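PDB 5CPG: (R)-specific enoyl-CoA hydratase from Pseudomonas aeruginosa, which probably catalyses the reversible, (R)-specific hydration of trans-2-enoyl-CoA to (R)-3-hydroxyacyl-CoA. Local coordinates for residues 11-21 with 66-76. Sequence-based numbering, arbitrary orientation.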
loop_
_atom_site.group_PDB
_atom_site.type_symbol
_atom_site.label_atom_id
_atom_site.label_comp_id
_atom_site.label_asym_id
_atom_site.label_seq_id
_atom_site.Cartn_x
_atom_site.Cartn_y
_atom_site.Cartn_z
ATOM N N LEU A 11 -16.781 -5.519 -18.905
ATOM C CA LEU A 11 -17.090 -5.561 -17.480
ATOM C C LEU A 11 -18.591 -5.530 -17.231
ATOM O O LEU A 11 -19.294 -4.832 -17.943
ATOM C CB LEU A 11 -16.450 -4.364 -16.768
ATOM C CG LEU A 11 -14.938 -4.438 -16.686
ATOM C CD1 LEU A 11 -14.425 -3.099 -16.153
ATOM C CD2 LEU A 11 -14.588 -5.547 -15.743
ATOM N N GLU A 12 -19.062 -6.245 -16.213
ATOM C CA GLU A 12 -20.460 -6.177 -15.791
ATOM C C GLU A 12 -20.556 -5.975 -14.319
ATOM O O GLU A 12 -19.751 -6.530 -13.570
ATOM C CB GLU A 12 -21.211 -7.471 -16.146
ATOM C CG GLU A 12 -21.278 -7.719 -17.606
ATOM C CD GLU A 12 -22.028 -9.009 -17.934
ATOM O OE1 GLU A 12 -22.977 -9.362 -17.187
ATOM O OE2 GLU A 12 -21.644 -9.654 -18.935
ATOM N N VAL A 13 -21.563 -5.231 -13.887
ATOM C CA VAL A 13 -21.827 -5.089 -12.478
ATOM C C VAL A 13 -22.034 -6.481 -11.885
ATOM O O VAL A 13 -22.749 -7.292 -12.478
ATOM C CB VAL A 13 -23.068 -4.218 -12.227
ATOM C CG1 VAL A 13 -23.439 -4.249 -10.772
ATOM C CG2 VAL A 13 -22.817 -2.808 -12.724
ATOM N N GLY A 14 -21.424 -6.738 -10.723
ATOM C CA GLY A 14 -21.504 -8.046 -10.093
ATOM C C GLY A 14 -20.407 -9.036 -10.460
ATOM O O GLY A 14 -20.264 -10.058 -9.781
ATOM N N GLN A 15 -19.671 -8.768 -11.537
ATOM C CA GLN A 15 -18.517 -9.571 -11.937
ATOM C C GLN A 15 -17.468 -9.605 -10.840
ATOM O O GLN A 15 -17.135 -8.563 -10.289
ATOM C CB GLN A 15 -17.908 -9.004 -13.196
ATOM C CG GLN A 15 -16.768 -9.773 -13.731
ATOM C CD GLN A 15 -16.483 -9.369 -15.151
ATOM O OE1 GLN A 15 -17.098 -8.439 -15.673
ATOM N NE2 GLN A 15 -15.565 -10.080 -15.806
ATOM N N LYS A 16 -16.945 -10.789 -10.522
ATOM C CA LYS A 16 -15.986 -10.916 -9.421
ATOM C C LYS A 16 -14.672 -11.545 -9.886
ATOM O O LYS A 16 -14.604 -12.169 -10.951
ATOM C CB LYS A 16 -16.586 -11.739 -8.262
ATOM C CG LYS A 16 -17.792 -11.065 -7.563
ATOM C CD LYS A 16 -18.248 -11.864 -6.352
ATOM C CE LYS A 16 -19.354 -11.159 -5.572
ATOM N NZ LYS A 16 -19.697 -11.884 -4.291
ATOM N N ALA A 17 -13.616 -11.354 -9.102
ATOM C CA ALA A 17 -12.351 -12.046 -9.344
ATOM C C ALA A 17 -11.656 -12.180 -8.006
ATOM O O ALA A 17 -12.002 -11.475 -7.056
ATOM C CB ALA A 17 -11.481 -11.313 -10.324
ATOM N N GLU A 18 -10.683 -13.093 -7.937
ATOM C CA GLU A 18 -9.966 -13.337 -6.704
ATOM C C GLU A 18 -8.460 -13.340 -6.936
ATOM O O GLU A 18 -8.003 -13.542 -8.059
ATOM C CB GLU A 18 -10.374 -14.684 -6.093
ATOM C CG GLU A 18 -11.814 -14.759 -5.624
ATOM C CD GLU A 18 -12.158 -16.156 -5.094
ATOM O OE1 GLU A 18 -11.313 -17.073 -5.254
ATOM O OE2 GLU A 18 -13.253 -16.322 -4.516
ATOM N N TYR A 19 -7.702 -13.112 -5.863
ATOM C CA TYR A 19 -6.245 -12.941 -5.972
ATOM C C TYR A 19 -5.745 -13.343 -4.618
ATOM O O TYR A 19 -6.213 -12.807 -3.620
ATOM C CB TYR A 19 -5.907 -11.480 -6.303
ATOM C CG TYR A 19 -4.434 -11.169 -6.468
ATOM C CD1 TYR A 19 -3.753 -11.558 -7.605
ATOM C CD2 TYR A 19 -3.741 -10.457 -5.483
ATOM C CE1 TYR A 19 -2.396 -11.272 -7.772
ATOM C CE2 TYR A 19 -2.386 -10.150 -5.640
ATOM C CZ TYR A 19 -1.729 -10.559 -6.769
ATOM O OH TYR A 19 -0.398 -10.253 -6.881
ATOM N N THR A 20 -4.847 -14.326 -4.540
ATOM C CA THR A 20 -4.535 -14.869 -3.230
ATOM C C THR A 20 -3.045 -14.732 -2.949
ATOM O O THR A 20 -2.234 -14.722 -3.874
ATOM C CB THR A 20 -4.892 -16.347 -3.116
ATOM O OG1 THR A 20 -4.183 -17.035 -4.160
ATOM C CG2 THR A 20 -6.388 -16.577 -3.185
ATOM N N SER A 21 -2.693 -14.654 -1.672
ATOM C CA SER A 21 -1.295 -14.482 -1.312
ATOM C C SER A 21 -1.037 -15.052 0.073
ATOM O O SER A 21 -1.822 -14.880 0.988
ATOM C CB SER A 21 -0.897 -13.009 -1.354
ATOM O OG SER A 21 0.483 -12.854 -1.058
ATOM N N LEU A 66 -1.810 -5.690 -2.049
ATOM C CA LEU A 66 -2.399 -6.868 -2.708
ATOM C C LEU A 66 -3.629 -6.484 -3.523
ATOM O O LEU A 66 -3.782 -6.931 -4.639
ATOM C CB LEU A 66 -2.763 -7.927 -1.648
ATOM C CG LEU A 66 -1.522 -8.463 -0.924
ATOM C CD1 LEU A 66 -1.969 -9.395 0.190
ATOM C CD2 LEU A 66 -0.620 -9.209 -1.930
ATOM N N ILE A 67 -4.492 -5.626 -2.957
ATOM C CA ILE A 67 -5.653 -5.122 -3.680
ATOM C C ILE A 67 -5.220 -4.455 -4.986
ATOM O O ILE A 67 -5.815 -4.704 -6.034
ATOM C CB ILE A 67 -6.455 -4.131 -2.821
ATOM C CG1 ILE A 67 -7.241 -4.917 -1.765
ATOM C CG2 ILE A 67 -7.405 -3.298 -3.677
ATOM C CD1 ILE A 67 -7.825 -4.028 -0.611
ATOM N N SER A 68 -4.192 -3.608 -4.916
ATOM C CA SER A 68 -3.803 -2.863 -6.126
ATOM C C SER A 68 -3.300 -3.811 -7.186
ATOM O O SER A 68 -3.547 -3.589 -8.378
ATOM C CB SER A 68 -2.741 -1.801 -5.818
ATOM O OG SER A 68 -1.512 -2.390 -5.455
ATOM N N ALA A 69 -2.604 -4.872 -6.778
ATOM C CA ALA A 69 -2.079 -5.834 -7.771
ATOM C C ALA A 69 -3.244 -6.657 -8.375
ATOM O O ALA A 69 -3.211 -7.000 -9.568
ATOM C CB ALA A 69 -1.020 -6.746 -7.137
ATOM N N ALA A 70 -4.258 -6.970 -7.563
ATOM C CA ALA A 70 -5.424 -7.704 -8.082
ATOM C C ALA A 70 -6.091 -6.892 -9.162
ATOM O O ALA A 70 -6.478 -7.401 -10.198
ATOM C CB ALA A 70 -6.420 -8.002 -6.975
ATOM N N ILE A 71 -6.237 -5.602 -8.917
ATOM C CA ILE A 71 -6.939 -4.754 -9.878
ATOM C C ILE A 71 -6.095 -4.632 -11.150
ATOM O O ILE A 71 -6.562 -4.788 -12.285
ATOM C CB ILE A 71 -7.208 -3.377 -9.270
ATOM C CG1 ILE A 71 -8.213 -3.489 -8.096
ATOM C CG2 ILE A 71 -7.615 -2.360 -10.355
ATOM C CD1 ILE A 71 -8.459 -2.137 -7.422
ATOM N N ALA A 72 -4.798 -4.403 -10.948
ATOM C CA ALA A 72 -3.898 -4.202 -12.065
ATOM C C ALA A 72 -3.587 -5.419 -12.887
ATOM O O ALA A 72 -3.230 -5.260 -14.060
ATOM C CB ALA A 72 -2.574 -3.607 -11.554
ATOM N N THR A 73 -3.676 -6.610 -12.292
ATOM C CA THR A 73 -3.287 -7.821 -13.040
ATOM C C THR A 73 -4.426 -8.788 -13.310
ATOM O O THR A 73 -4.248 -9.694 -14.158
ATOM C CB THR A 73 -2.135 -8.617 -12.342
ATOM O OG1 THR A 73 -2.555 -9.182 -11.097
ATOM C CG2 THR A 73 -0.925 -7.688 -12.079
ATOM N N VAL A 74 -5.559 -8.623 -12.632
ATOM C CA VAL A 74 -6.649 -9.618 -12.774
ATOM C C VAL A 74 -7.927 -8.948 -13.266
ATOM O O VAL A 74 -8.405 -9.305 -14.331
ATOM C CB VAL A 74 -6.944 -10.373 -11.472
ATOM C CG1 VAL A 74 -8.045 -11.405 -11.708
ATOM C CG2 VAL A 74 -5.688 -11.082 -10.969
ATOM N N LEU A 75 -8.463 -7.971 -12.517
ATOM C CA LEU A 75 -9.731 -7.345 -12.923
ATOM C C LEU A 75 -9.778 -5.843 -12.580
ATOM O O LEU A 75 -9.809 -5.479 -11.398
ATOM C CB LEU A 75 -10.898 -8.070 -12.257
ATOM C CG LEU A 75 -12.324 -7.601 -12.589
ATOM C CD1 LEU A 75 -12.703 -8.043 -14.001
ATOM C CD2 LEU A 75 -13.425 -8.027 -11.570
ATOM N N PRO A 76 -9.831 -4.984 -13.601
ATOM C CA PRO A 76 -9.855 -5.313 -15.042
ATOM C C PRO A 76 -8.517 -5.709 -15.640
ATOM O O PRO A 76 -8.467 -6.168 -16.766
ATOM C CB PRO A 76 -10.364 -4.003 -15.703
ATOM C CG PRO A 76 -10.853 -3.155 -14.566
ATOM C CD PRO A 76 -9.994 -3.535 -13.402
#
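Tyr19 lays one face of its ring over the helix at Ala69 and Ala70: Ala70 N stands 4.1 Å above the ring plane, displaced from the ring centre, and Tyr19 CB meets Ala70 CB at 3.6 Å. With CG anti to the backbone N (chi1 -179°), the ring is carried across the helix, where Tyr19 CD2 lies 3.6 Å from Leu66 O and Tyr19 CD1 3.9 Å from Val74 CG2, both obliquely. The hydroxyl passes the Ala69 methyl and hydrogen-bonds to Ser35 O of the second subunit, so this ring bridges strand, helix and dimer interface.

Toward the start of the strand, Ala17 CB rests against both Val74 CG1, at 3.7 Å, and Leu75 CB. The Leu11 and Leu75 side chains run antiparallel past each other, Leu11 CD2 to Leu75 CD1 3.6 Å, and Leu75 CD1 also touches the amide end of Gln15. Leu11 CD1 rests on Pro76, which follows a cis peptide bond.

Hydrogen bonds one shell out order the turn and the helix end. Gln15 OE1 accepts Glu12 N nearly along the C=O axis (163°), bracing the type II turn before strand 16-22. That strand, outermost in the sheet within this chain, is held antiparallel to 98-109 by backbone bonds of Ala17 with Leu103, Tyr19 with Val101 and Ser21 with Leu99. Ala69 O takes Thr73 N on one side of its carbonyl plane and Thr73 OG1 on the other; Val74 N and Leu75 N share Ala70 O, while Ala72 O accepts from Asn39 of the second subunit. Helix 62-73 is the central helix of the hotdog fold, wrapped by the sheet; the axes of strand 16-21 and helix 66-73 approach to 8.6 Å, their N-to-C directions 131° apart. Contacts mainly carbon to carbon, without a polar bond between the segments, make the interface essentially apolar, and its small alanines permit close approach.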